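Local structure of uncharacterized protein YhfS (Escherichia coli, 4J8L) at residues Leu9-Gln15 with Pro243-Ala247; Ser253-Leu257 with Ser270-Ala274; Glu310-Ile315 with Asn341-Ser345. The protein is of unknown function but carries covalently attached pyridoxal 5'-phosphate and may act as a cysteine synthase. All blocks are in the same frame, centred on the assembly; numbering follows the deposited sequence.

Contact 1 (Leu9-Gln15 with Pro243-Ala247)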
ATOM      1  N   LEU A   9       7.085 -11.204  -3.459  1.00 18.61           N
ATOM      2  CA  LEU A   9       8.420 -11.415  -4.001  1.00 20.09           C
ATOM      3  C   LEU A   9       9.170 -12.451  -3.178  1.00 19.36           C
ATOM      4  O   LEU A   9       9.033 -12.507  -1.948  1.00 20.67           O
ATOM      5  CB  LEU A   9       9.220 -10.106  -4.016  1.00 17.48           C
ATOM      6  CG  LEU A   9       8.610  -8.963  -4.838  1.00 20.07           C
ATOM      7  CD1 LEU A   9       9.484  -7.717  -4.750  1.00 23.58           C
ATOM      8  CD2 LEU A   9       8.414  -9.378  -6.291  1.00 20.80           C
ATOM      9  N   THR A  10       9.984 -13.257  -3.849  1.00 19.90           N
ATOM     10  CA  THR A  10      10.917 -14.122  -3.142  1.00 19.99           C
ATOM     11  C   THR A  10      12.071 -13.272  -2.617  1.00 18.64           C
ATOM     12  O   THR A  10      12.221 -12.110  -2.993  1.00 18.57           O
ATOM     13  CB  THR A  10      11.508 -15.194  -4.063  1.00 24.36           C
ATOM     14  OG1 THR A  10      12.340 -14.558  -5.041  1.00 23.46           O
ATOM     15  CG2 THR A  10      10.405 -15.992  -4.755  1.00 23.11           C
ATOM     16  N   ILE A  11      12.888 -13.858  -1.756  1.00 20.08           N
ATOM     17  CA  ILE A  11      14.064 -13.162  -1.244  1.00 19.72           C
ATOM     18  C   ILE A  11      15.006 -12.757  -2.389  1.00 19.69           C
ATOM     19  O   ILE A  11      15.538 -11.643  -2.389  1.00 19.97           O
ATOM     20  CB  ILE A  11      14.809 -14.005  -0.170  1.00 22.21           C
ATOM     21  CG1 ILE A  11      15.984 -13.219   0.406  1.00 28.39           C
ATOM     22  CG2 ILE A  11      15.272 -15.355  -0.729  1.00 33.77           C
ATOM     23  CD1 ILE A  11      15.542 -11.986   1.137  1.00 34.76           C
ATOM     24  N   ILE A  12      15.190 -13.647  -3.363  1.00 22.14           N
ATOM     25  CA  ILE A  12      16.037 -13.335  -4.512  1.00 23.24           C
ATOM     26  C   ILE A  12      15.451 -12.183  -5.325  1.00 20.56           C
ATOM     27  O   ILE A  12      16.175 -11.255  -5.678  1.00 19.42           O
ATOM     28  CB  ILE A  12      16.243 -14.540  -5.447  1.00 31.32           C
ATOM     29  CG1 ILE A  12      16.873 -15.712  -4.693  1.00 40.66           C
ATOM     30  CG2 ILE A  12      17.121 -14.146  -6.624  1.00 29.47           C
ATOM     31  CD1 ILE A  12      18.101 -15.350  -3.934  1.00 40.34           C
ATOM     32  N   GLU A  13      14.150 -12.244  -5.622  1.00 20.57           N
ATOM     33  CA  GLU A  13      13.507 -11.152  -6.358  1.00 18.05           C
ATOM     34  C   GLU A  13      13.596  -9.824  -5.600  1.00 18.65           C
ATOM     35  O   GLU A  13      13.811  -8.760  -6.193  1.00 17.35           O
ATOM     36  CB  GLU A  13      12.041 -11.491  -6.685  1.00 19.03           C
ATOM     37  CG  GLU A  13      11.891 -12.586  -7.726  1.00 25.44           C
ATOM     38  CD  GLU A  13      10.496 -13.157  -7.776  1.00 27.98           C
ATOM     39  OE1 GLU A  13       9.777 -13.101  -6.751  1.00 23.21           O
ATOM     40  OE2 GLU A  13      10.114 -13.662  -8.851  1.00 31.53           O
ATOM     41  N   ALA A  14      13.433  -9.891  -4.284  1.00 17.70           N
ATOM     42  CA  ALA A  14      13.482  -8.709  -3.444  1.00 16.02           C
ATOM     43  C   ALA A  14      14.867  -8.065  -3.446  1.00 14.79           C
ATOM     44  O   ALA A  14      14.970  -6.845  -3.493  1.00 16.28           O
ATOM     45  CB  ALA A  14      13.045  -9.046  -2.006  1.00 15.81           C
ATOM     46  N   GLN A  15      15.919  -8.886  -3.399  1.00 16.65           N
ATOM     47  CA  GLN A  15      17.289  -8.373  -3.479  1.00 17.76           C
ATOM     48  C   GLN A  15      17.478  -7.600  -4.774  1.00 16.19           C
ATOM     49  O   GLN A  15      18.112  -6.546  -4.800  1.00 19.48           O
ATOM     50  CB  GLN A  15      18.317  -9.506  -3.465  1.00 19.96           C
ATOM     51  CG  GLN A  15      18.467 -10.245  -2.163  1.00 24.59           C
ATOM     52  CD  GLN A  15      19.665 -11.186  -2.195  1.00 28.37           C
ATOM     53  OE1 GLN A  15      20.407 -11.289  -1.229  1.00 31.00           O
ATOM     54  NE2 GLN A  15      19.858 -11.868  -3.322  1.00 42.37           N
ATOM     55  N   PRO A 243      12.088  -4.075   0.324  1.00 15.11           N
ATOM     56  CA  PRO A 243      11.774  -5.335  -0.355  1.00 16.83           C
ATOM     57  C   PRO A 243      12.284  -6.576   0.372  1.00 16.72           C
ATOM     58  O   PRO A 243      11.505  -7.512   0.559  1.00 15.86           O
ATOM     59  CB  PRO A 243      12.391  -5.171  -1.759  1.00 17.33           C
ATOM     60  CG  PRO A 243      13.334  -4.026  -1.659  1.00 17.98           C
ATOM     61  CD  PRO A 243      12.852  -3.152  -0.537  1.00 13.61           C
ATOM     62  N   VAL A 244      13.538  -6.583   0.818  1.00 14.36           N
ATOM     63  CA  VAL A 244      14.055  -7.781   1.465  1.00 14.23           C
ATOM     64  C   VAL A 244      13.351  -8.053   2.799  1.00 14.23           C
ATOM     65  O   VAL A 244      13.022  -9.204   3.101  1.00 16.88           O
ATOM     66  CB  VAL A 244      15.596  -7.725   1.636  1.00 15.90           C
ATOM     67  CG1 VAL A 244      16.085  -8.815   2.576  1.00 20.68           C
ATOM     68  CG2 VAL A 244      16.281  -7.855   0.279  1.00 17.78           C
HETATM   69  N   MSE A 245      13.101  -7.007   3.584  1.00 14.14           N
HETATM   70  CA  MSE A 245      12.463  -7.223   4.885  1.00 13.84           C
HETATM   71  C   MSE A 245      11.040  -7.735   4.702  1.00 14.58           C
HETATM   72  O   MSE A 245      10.573  -8.578   5.466  1.00 13.92           O
HETATM   73  CB  MSE A 245      12.529  -5.973   5.756  1.00 14.15           C
HETATM   74  CG  MSE A 245      13.980  -5.474   5.921  1.00 15.21           C
HETATM   75 SE   MSE A 245      15.149  -6.721   6.888  0.75 24.97          SE
HETATM   76  CE  MSE A 245      13.968  -6.779   8.392  1.00 14.29           C
ATOM     77  N   HIS A 246      10.364  -7.278   3.657  1.00 14.61           N
ATOM     78  CA  HIS A 246       9.041  -7.816   3.400  1.00 15.09           C
ATOM     79  C   HIS A 246       9.050  -9.229   2.826  1.00 16.99           C
ATOM     80  O   HIS A 246       8.130 -10.001   3.084  1.00 16.54           O
ATOM     81  CB  HIS A 246       8.200  -6.835   2.576  1.00 16.15           C
ATOM     82  CG  HIS A 246       7.637  -5.730   3.404  1.00 16.99           C
ATOM     83  ND1 HIS A 246       6.600  -5.932   4.291  1.00 17.56           N
ATOM     84  CD2 HIS A 246       8.004  -4.433   3.539  1.00 14.94           C
ATOM     85  CE1 HIS A 246       6.330  -4.798   4.912  1.00 17.45           C
ATOM     86  NE2 HIS A 246       7.164  -3.871   4.470  1.00 13.56           N
ATOM     87  N   ALA A 247      10.089  -9.581   2.074  1.00 15.25           N
ATOM     88  CA  ALA A 247      10.199 -10.943   1.565  1.00 13.92           C
ATOM     89  C   ALA A 247      10.426 -11.878   2.739  1.00 15.31           C
ATOM     90  O   ALA A 247       9.922 -12.994   2.756  1.00 16.26           O
ATOM     91  CB  ALA A 247      11.326 -11.063   0.568  1.00 16.25           C
TER
HETATM   92  O   HOH W   1       9.088 -14.243   0.173  1.00 28.16           O

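Contact 2 (Ser253-Leu257 with Ser270-Ala274)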
ATOM      1  N   SER A 253       4.932 -15.525   7.093  1.00 16.37           N
ATOM      2  CA  SER A 253       3.494 -15.736   6.965  1.00 17.90           C
ATOM      3  C   SER A 253       3.154 -17.086   6.336  1.00 18.69           C
ATOM      4  O   SER A 253       2.234 -17.766   6.791  1.00 19.02           O
ATOM      5  CB  SER A 253       2.835 -14.594   6.199  1.00 17.63           C
ATOM      6  OG  SER A 253       2.833 -13.424   6.993  1.00 21.93           O
ATOM      7  N   GLU A 254       3.901 -17.488   5.310  1.00 18.04           N
ATOM      8  CA  GLU A 254       3.666 -18.791   4.698  1.00 20.00           C
ATOM      9  C   GLU A 254       3.994 -19.926   5.669  1.00 20.19           C
ATOM     10  O   GLU A 254       3.251 -20.906   5.759  1.00 20.36           O
ATOM     11  CB  GLU A 254       4.465 -18.951   3.402  1.00 24.56           C
ATOM     12  CG  GLU A 254       4.037 -18.013   2.266  1.00 24.25           C
ATOM     13  CD  GLU A 254       2.796 -18.486   1.509  1.00 34.39           C
ATOM     14  OE1 GLU A 254       2.168 -19.492   1.915  1.00 35.58           O
ATOM     15  OE2 GLU A 254       2.449 -17.842   0.494  1.00 35.12           O
ATOM     16  N   ARG A 255       5.096 -19.804   6.402  1.00 17.03           N
ATOM     17  CA  ARG A 255       5.461 -20.879   7.331  1.00 16.97           C
ATOM     18  C   ARG A 255       4.472 -20.976   8.498  1.00 18.94           C
ATOM     19  O   ARG A 255       4.116 -22.078   8.933  1.00 21.26           O
ATOM     20  CB  ARG A 255       6.908 -20.745   7.817  1.00 19.41           C
ATOM     21  CG  ARG A 255       7.932 -21.021   6.705  1.00 20.15           C
ATOM     22  CD  ARG A 255       9.367 -21.103   7.222  1.00 20.62           C
ATOM     23  NE  ARG A 255       9.749 -19.914   7.980  1.00 20.77           N
ATOM     24  CZ  ARG A 255      10.199 -18.783   7.439  1.00 17.96           C
ATOM     25  NH1 ARG A 255      10.354 -18.676   6.125  1.00 20.00           N
ATOM     26  NH2 ARG A 255      10.500 -17.754   8.221  1.00 20.62           N
ATOM     27  N   LEU A 256       4.027 -19.820   8.978  1.00 19.30           N
ATOM     28  CA  LEU A 256       3.024 -19.742  10.028  1.00 17.65           C
ATOM     29  C   LEU A 256       1.724 -20.384   9.564  1.00 19.96           C
ATOM     30  O   LEU A 256       1.119 -21.169  10.294  1.00 21.74           O
ATOM     31  CB  LEU A 256       2.782 -18.283  10.401  1.00 18.33           C
ATOM     32  CG  LEU A 256       1.727 -17.976  11.456  1.00 22.83           C
ATOM     33  CD1 LEU A 256       2.079 -18.666  12.758  1.00 25.06           C
ATOM     34  CD2 LEU A 256       1.643 -16.471  11.641  1.00 23.88           C
ATOM     35  N   LEU A 257       1.287 -20.044   8.349  1.00 19.19           N
ATOM     36  CA  LEU A 257       0.060 -20.626   7.800  1.00 23.00           C
ATOM     37  C   LEU A 257       0.133 -22.148   7.743  1.00 21.33           C
ATOM     38  O   LEU A 257      -0.806 -22.838   8.146  1.00 22.94           O
ATOM     39  CB  LEU A 257      -0.240 -20.071   6.404  1.00 18.50           C
ATOM     40  CG  LEU A 257      -1.491 -20.628   5.723  1.00 21.98           C
ATOM     41  CD1 LEU A 257      -2.767 -20.236   6.472  1.00 25.24           C
ATOM     42  CD2 LEU A 257      -1.575 -20.178   4.262  1.00 25.99           C
ATOM     43  N   SER A 270      -9.650 -22.263  11.697  1.00 23.41           N
ATOM     44  CA  SER A 270      -9.202 -22.058  10.322  1.00 24.25           C
ATOM     45  C   SER A 270      -8.178 -20.952  10.264  1.00 21.96           C
ATOM     46  O   SER A 270      -8.129 -20.096  11.145  1.00 25.06           O
ATOM     47  CB  SER A 270     -10.382 -21.733   9.399  1.00 29.77           C
ATOM     48  OG  SER A 270     -10.893 -20.437   9.656  1.00 28.80           O
ATOM     49  N   ALA A 271      -7.344 -20.980   9.231  1.00 19.38           N
ATOM     50  CA  ALA A 271      -6.376 -19.920   9.014  1.00 21.41           C
ATOM     51  C   ALA A 271      -6.182 -19.732   7.524  1.00 20.92           C
ATOM     52  O   ALA A 271      -6.144 -20.704   6.776  1.00 24.68           O
ATOM     53  CB  ALA A 271      -5.045 -20.258   9.684  1.00 20.78           C
ATOM     54  N   VAL A 272      -6.070 -18.482   7.094  1.00 20.32           N
ATOM     55  CA  VAL A 272      -5.854 -18.188   5.687  1.00 18.38           C
ATOM     56  C   VAL A 272      -4.966 -16.955   5.586  1.00 19.80           C
ATOM     57  O   VAL A 272      -4.933 -16.126   6.500  1.00 23.24           O
ATOM     58  CB  VAL A 272      -7.207 -17.963   4.948  1.00 28.97           C
ATOM     59  CG1 VAL A 272      -7.890 -16.705   5.446  1.00 27.65           C
ATOM     60  CG2 VAL A 272      -7.007 -17.896   3.438  1.00 33.01           C
ATOM     61  N   ILE A 273      -4.199 -16.863   4.504  1.00 20.03           N
ATOM     62  CA  ILE A 273      -3.531 -15.618   4.164  1.00 20.39           C
ATOM     63  C   ILE A 273      -4.445 -14.822   3.248  1.00 20.77           C
ATOM     64  O   ILE A 273      -5.007 -15.364   2.292  1.00 21.56           O
ATOM     65  CB  ILE A 273      -2.192 -15.881   3.470  1.00 18.72           C
ATOM     66  CG1 ILE A 273      -1.188 -16.404   4.496  1.00 21.20           C
ATOM     67  CG2 ILE A 273      -1.660 -14.609   2.824  1.00 23.05           C
ATOM     68  CD1 ILE A 273       0.143 -16.798   3.904  1.00 22.31           C
ATOM     69  N   ALA A 274      -4.609 -13.542   3.554  1.00 20.89           N
ATOM     70  CA  ALA A 274      -5.455 -12.677   2.756  1.00 20.29           C
ATOM     71  C   ALA A 274      -4.862 -11.282   2.678  1.00 19.98           C
ATOM     72  O   ALA A 274      -4.161 -10.848   3.586  1.00 18.87           O
ATOM     73  CB  ALA A 274      -6.841 -12.612   3.360  1.00 24.65           C
TER

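Contact 3 (Glu310-Ile315 with Asn341-Ser345)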
ATOM      1  N   GLU A 310       2.869  -1.060   9.037  1.00 15.93           N
ATOM      2  CA  GLU A 310       4.135  -1.445   8.401  1.00 16.59           C
ATOM      3  C   GLU A 310       5.179  -0.324   8.408  1.00 16.34           C
ATOM      4  O   GLU A 310       6.042  -0.256   7.534  1.00 17.14           O
ATOM      5  CB  GLU A 310       3.872  -2.023   6.995  1.00 20.86           C
ATOM      6  CG  GLU A 310       2.875  -3.188   7.101  1.00 20.06           C
ATOM      7  CD  GLU A 310       2.659  -3.994   5.825  1.00 19.83           C
ATOM      8  OE1 GLU A 310       3.254  -3.682   4.777  1.00 19.03           O
ATOM      9  OE2 GLU A 310       1.852  -4.954   5.888  1.00 23.69           O
ATOM     10  N   SER A 311       5.106   0.533   9.423  1.00 13.88           N
ATOM     11  CA  SER A 311       6.048   1.634   9.562  1.00 13.70           C
ATOM     12  C   SER A 311       7.326   1.141  10.226  1.00 12.59           C
ATOM     13  O   SER A 311       7.395   0.019  10.727  1.00 16.50           O
ATOM     14  CB  SER A 311       5.453   2.757  10.417  1.00 15.28           C
ATOM     15  OG  SER A 311       5.492   2.411  11.793  1.00 15.03           O
ATOM     16  N   LYS A 312       8.339   1.996  10.213  1.00 14.32           N
ATOM     17  CA  LYS A 312       9.608   1.689  10.878  1.00 16.30           C
ATOM     18  C   LYS A 312       9.456   1.386  12.368  1.00 15.29           C
ATOM     19  O   LYS A 312      10.357   0.787  12.973  1.00 16.71           O
ATOM     20  CB  LYS A 312      10.572   2.861  10.707  1.00 17.12           C
ATOM     21  CG  LYS A 312      10.090   4.143  11.365  1.00 19.81           C
ATOM     22  CD  LYS A 312      10.959   5.336  10.931  1.00 23.44           C
ATOM     23  CE  LYS A 312      10.322   6.663  11.332  1.00 29.13           C
ATOM     24  NZ  LYS A 312      11.133   7.850  10.916  1.00 29.25           N
ATOM     25  N   TYR A 313       8.346   1.810  12.971  1.00 14.31           N
ATOM     26  CA  TYR A 313       8.130   1.606  14.395  1.00 12.50           C
ATOM     27  C   TYR A 313       7.569   0.229  14.706  1.00 14.16           C
ATOM     28  O   TYR A 313       7.653  -0.240  15.844  1.00 15.26           O
ATOM     29  CB  TYR A 313       7.152   2.635  14.955  1.00 16.49           C
ATOM     30  CG  TYR A 313       7.582   4.061  14.756  1.00 16.00           C
ATOM     31  CD1 TYR A 313       8.666   4.576  15.444  1.00 16.88           C
ATOM     32  CD2 TYR A 313       6.906   4.893  13.870  1.00 14.08           C
ATOM     33  CE1 TYR A 313       9.064   5.877  15.270  1.00 16.91           C
ATOM     34  CE2 TYR A 313       7.292   6.196  13.693  1.00 16.46           C
ATOM     35  CZ  TYR A 313       8.378   6.683  14.400  1.00 15.61           C
ATOM     36  OH  TYR A 313       8.785   7.978  14.230  1.00 17.84           O
ATOM     37  N   GLU A 314       6.975  -0.414  13.707  1.00 12.33           N
ATOM     38  CA  GLU A 314       6.156  -1.583  13.980  1.00 11.57           C
ATOM     39  C   GLU A 314       6.936  -2.876  13.805  1.00 15.13           C
ATOM     40  O   GLU A 314       6.892  -3.530  12.758  1.00 14.54           O
ATOM     41  CB  GLU A 314       4.884  -1.529  13.120  1.00 13.03           C
ATOM     42  CG  GLU A 314       3.927  -0.445  13.624  1.00 13.57           C
ATOM     43  CD  GLU A 314       2.958   0.032  12.557  1.00 14.33           C
ATOM     44  OE1 GLU A 314       1.805  -0.469  12.556  1.00 14.47           O
ATOM     45  OE2 GLU A 314       3.329   0.900  11.729  1.00 13.97           O
ATOM     46  N   ILE A 315       7.692  -3.209  14.849  1.00 13.44           N
ATOM     47  CA  ILE A 315       8.597  -4.348  14.825  1.00 13.33           C
ATOM     48  C   ILE A 315       7.954  -5.662  15.326  1.00 13.93           C
ATOM     49  O   ILE A 315       7.984  -6.670  14.610  1.00 14.58           O
ATOM     50  CB  ILE A 315       9.927  -3.982  15.538  1.00 11.96           C
ATOM     51  CG1 ILE A 315      10.713  -3.022  14.620  1.00 16.02           C
ATOM     52  CG2 ILE A 315      10.709  -5.233  15.897  1.00 15.62           C
ATOM     53  CD1 ILE A 315      11.844  -2.278  15.299  1.00 17.33           C
ATOM     54  N   ASN A 341      -0.405  -9.525  11.549  1.00 13.17           N
ATOM     55  CA  ASN A 341       0.657  -9.086  10.644  1.00 11.89           C
ATOM     56  C   ASN A 341       1.964  -9.316  11.385  1.00 12.44           C
ATOM     57  O   ASN A 341       2.265  -8.611  12.352  1.00 15.96           O
ATOM     58  CB  ASN A 341       0.481  -7.611  10.298  1.00 13.38           C
ATOM     59  CG  ASN A 341       1.451  -7.139   9.218  1.00 18.89           C
ATOM     60  OD1 ASN A 341       2.562  -7.650   9.099  1.00 18.79           O
ATOM     61  ND2 ASN A 341       1.025  -6.154   8.431  1.00 18.42           N
ATOM     62  N   PRO A 342       2.734 -10.321  10.955  1.00 14.07           N
ATOM     63  CA  PRO A 342       3.958 -10.673  11.690  1.00 14.23           C
ATOM     64  C   PRO A 342       4.984  -9.542  11.791  1.00 15.87           C
ATOM     65  O   PRO A 342       5.856  -9.615  12.654  1.00 15.20           O
ATOM     66  CB  PRO A 342       4.541 -11.819  10.860  1.00 15.57           C
ATOM     67  CG  PRO A 342       3.346 -12.428  10.177  1.00 15.97           C
ATOM     68  CD  PRO A 342       2.490 -11.242   9.829  1.00 14.03           C
ATOM     69  N   ASN A 343       4.907  -8.536  10.922  1.00 14.24           N
ATOM     70  CA  ASN A 343       5.921  -7.495  10.918  1.00 15.02           C
ATOM     71  C   ASN A 343       7.318  -8.118  10.872  1.00 17.62           C
ATOM     72  O   ASN A 343       7.572  -8.942  10.003  1.00 16.76           O
ATOM     73  CB  ASN A 343       5.733  -6.517  12.084  1.00 14.09           C
ATOM     74  CG  ASN A 343       4.500  -5.633  11.899  1.00 16.21           C
ATOM     75  OD1 ASN A 343       4.201  -5.206  10.785  1.00 17.26           O
ATOM     76  ND2 ASN A 343       3.786  -5.357  12.987  1.00 13.69           N
ATOM     77  N   ARG A 344       8.190  -7.780  11.819  1.00 14.85           N
ATOM     78  CA  ARG A 344       9.580  -8.250  11.760  1.00 15.99           C
ATOM     79  C   ARG A 344       9.817  -9.542  12.552  1.00 16.68           C
ATOM     80  O   ARG A 344      10.965 -10.007  12.648  1.00 18.00           O
ATOM     81  CB  ARG A 344      10.551  -7.172  12.266  1.00 17.80           C
ATOM     82  CG  ARG A 344      10.353  -5.785  11.658  1.00 17.83           C
ATOM     83  CD  ARG A 344      10.965  -5.648  10.256  1.00 24.03           C
ATOM     84  NE  ARG A 344      10.247  -6.400   9.218  1.00 18.38           N
ATOM     85  CZ  ARG A 344       9.062  -6.064   8.717  1.00 21.68           C
ATOM     86  NH1 ARG A 344       8.515  -6.813   7.768  1.00 22.00           N
ATOM     87  NH2 ARG A 344       8.412  -4.999   9.166  1.00 23.43           N
ATOM     88  N   SER A 345       8.753 -10.098  13.118  1.00 17.12           N
ATOM     89  CA  SER A 345       8.869 -11.303  13.944  1.00 16.66           C
ATOM     90  C   SER A 345       8.924 -12.574  13.102  1.00 16.98           C
ATOM     91  O   SER A 345       8.641 -12.561  11.902  1.00 16.97           O
ATOM     92  CB  SER A 345       7.698 -11.392  14.924  1.00 16.62           C
ATOM     93  OG  SER A 345       6.500 -11.702  14.246  1.00 15.32           O
TER
HETATM   94  O   HOH W   2       2.041  -3.658  10.313  1.00 17.10           O
HETATM   95  O   HOH W   3       9.366  -2.705  10.987  1.00 26.93           O
HETATM   96  O   HOH W   4       1.611  -3.214  12.977  1.00 15.25           O

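Contact 1 (Leu9-Gln15 with Pro243-Ala247)
A14 and A247 meet methyl to methyl at the heart of this helix pair, their CB atoms 3.7 Å apart. Helices 11-15 and 243-247 run antiparallel, at 168°, and their axes approach to 8.2 Å; alanine suits such spacing because a single methyl lets the backbones draw close. CB of A14 also presses on the opposing main chain, 3.4 Å from P243 O, while the ring of P243 lays its CB and CG against A14 O.

V244 can be followed outward from CB, which lies beside the interface and forks there. CG1, opposite the backbone N across the first torsion (chi1 167°), meets CD1 of I11 at 3.5 Å. CG2 stands opposite the carbonyl carbon and rests 3.8 Å from the backbone N of Q15, with CB of A14 and CG of Q15 also within touch. A beta-branched residue fits here because its two methyls reach two successive turns of the facing helix at once.

No direct hydrogen bond links the segments. A water bridges them, giving one proton to L9 O at 2.7 Å and the other to A247 O at 3.0 Å. The start of helix 11-28 is secured by a capping box: T10 OG1 accepts from E13 N at 3.0 Å, and OE1 of E13 accepts from T10 N on its anti side. The threonine thus satisfies an amide of the first turn and the glutamate the amide of the N-cap residue.

Around the contact, P243 and V244 also touch Q18, P243 packs on M176, and the backbone of L9 bonds to K177. This turn of helix 229-261 thus meets helix 11-28 through P243, V244 and A247, and, through the nearly parallel ring of H246, F198, two residues beyond the cofactor-bearing K196.

Contact 2 (Ser253-Leu257 with Ser270-Ala274)
Helix 253-257 and strand 270-274 run almost antiparallel, at 162°, with axes 8.9 Å apart at their closest, the nearest CA atoms being those of L257 and A271, 6.6 Å apart. The strand alternates as expected: A271 and I273 direct their side chains toward the helix, and V272 points the other way.

L257 fills the gap between these two residues. Its CG sits opposite the backbone N (chi1 179°), which carries the fork of the side chain out toward the strand. There the methyls part: CD1 comes to 3.4 Å from A271 O and 3.9 Å from A271 CB, passing over the main chain as far as CA of V272, whereas CD2 lies 3.8 Å from CG1 of I273. The small A271 leaves room for the leucine to come down onto the strand. Exchanging L257 for an alanine would probably leave I273 CG1 and A271 CB without their apolar neighbour and open a gap between helix and strand.

I273 answers from the strand with an extended arm. Its CD1 reaches the helix backbone, 3.7 Å from S253 O, with CB of S253 just beyond. E254 starts away from the strand but bends at its second torsion, and its OE1 ends 3.9 Å from I273 CD1, the two side chains crossing at about a right angle.

Beyond the pair, R255 forms a salt bridge with E347. No hydrogen bond crosses between helix and strand themselves. Their association therefore rests on shape and on the burial of aliphatic carbon, L257 and I273 crossing obliquely, while S270, V272 and A274 bond their backbones to strand 279-285 and I273 O accepts from T3 OG1.

Contact 3 (Glu310-Ile315 with Asn341-Ser345)
N341 and E310 join the two loops through ND2 and OE2, 2.9 Å apart; OE2 offers its anti lone pair and itself lies close to the amide plane of N341, although the carboxylate as a whole is turned 88° to it. The same OE2 accepts from S278 OG, and OE1 makes a salt bridge with K177, so several donors would compensate the buried charge. The second direct bond is backbone to backbone, R344 N to I315 O at 3.0 Å.

N341 spends its other side-chain atom locally: OD1 accepts from N343 N at 3.1 Å, an Asx turn. N343 takes the positive phi (51°) at the second position of the type II' turn P342-S345, where glycine is commonest but asparagine can stand in. P342 O there receives both S345 N and S345 OG. N343 OD1 takes a proton from a water at 2.7 Å that in turn accepts from E310 N. N343 ND2 donates to P316 O and to a second water, which donates to E314 OE1 at 2.8 Å. E314 OE1 also receives V307 N, while OE2 collects S311 N, S311 OG and G308 N. R344 gives NH1 to Q249 OE1 and NH2 to a third water.

These loops lie where strand 337-341 leads toward helix 347-360 and the chain enters strand 318-320; P342, R344 and E310 all rest against helix 229-261.

Overall arrangement
Helix 229-261 ties the three sites together: contacts 1 and 2 use successive parts of it, their centres 18 Å apart, and the loops of contact 3 lie against it, touching contact 1 where H246 CE1 comes to 3.3 Å from E310 OE1 and contact 2 where P342 meets S253. Contacts 1 and 2 are partly buried and chiefly aliphatic, one joining helix to helix, the other helix to an edge strand. Contact 3 is the buried one, yet the most polar, since irregular loops leave backbone amides and carbonyls that side chains and waters must satisfy. Contacts 2 and 3 both belong to the YhfS-like C-terminal domain; contact 1 brings in the N-terminal helix.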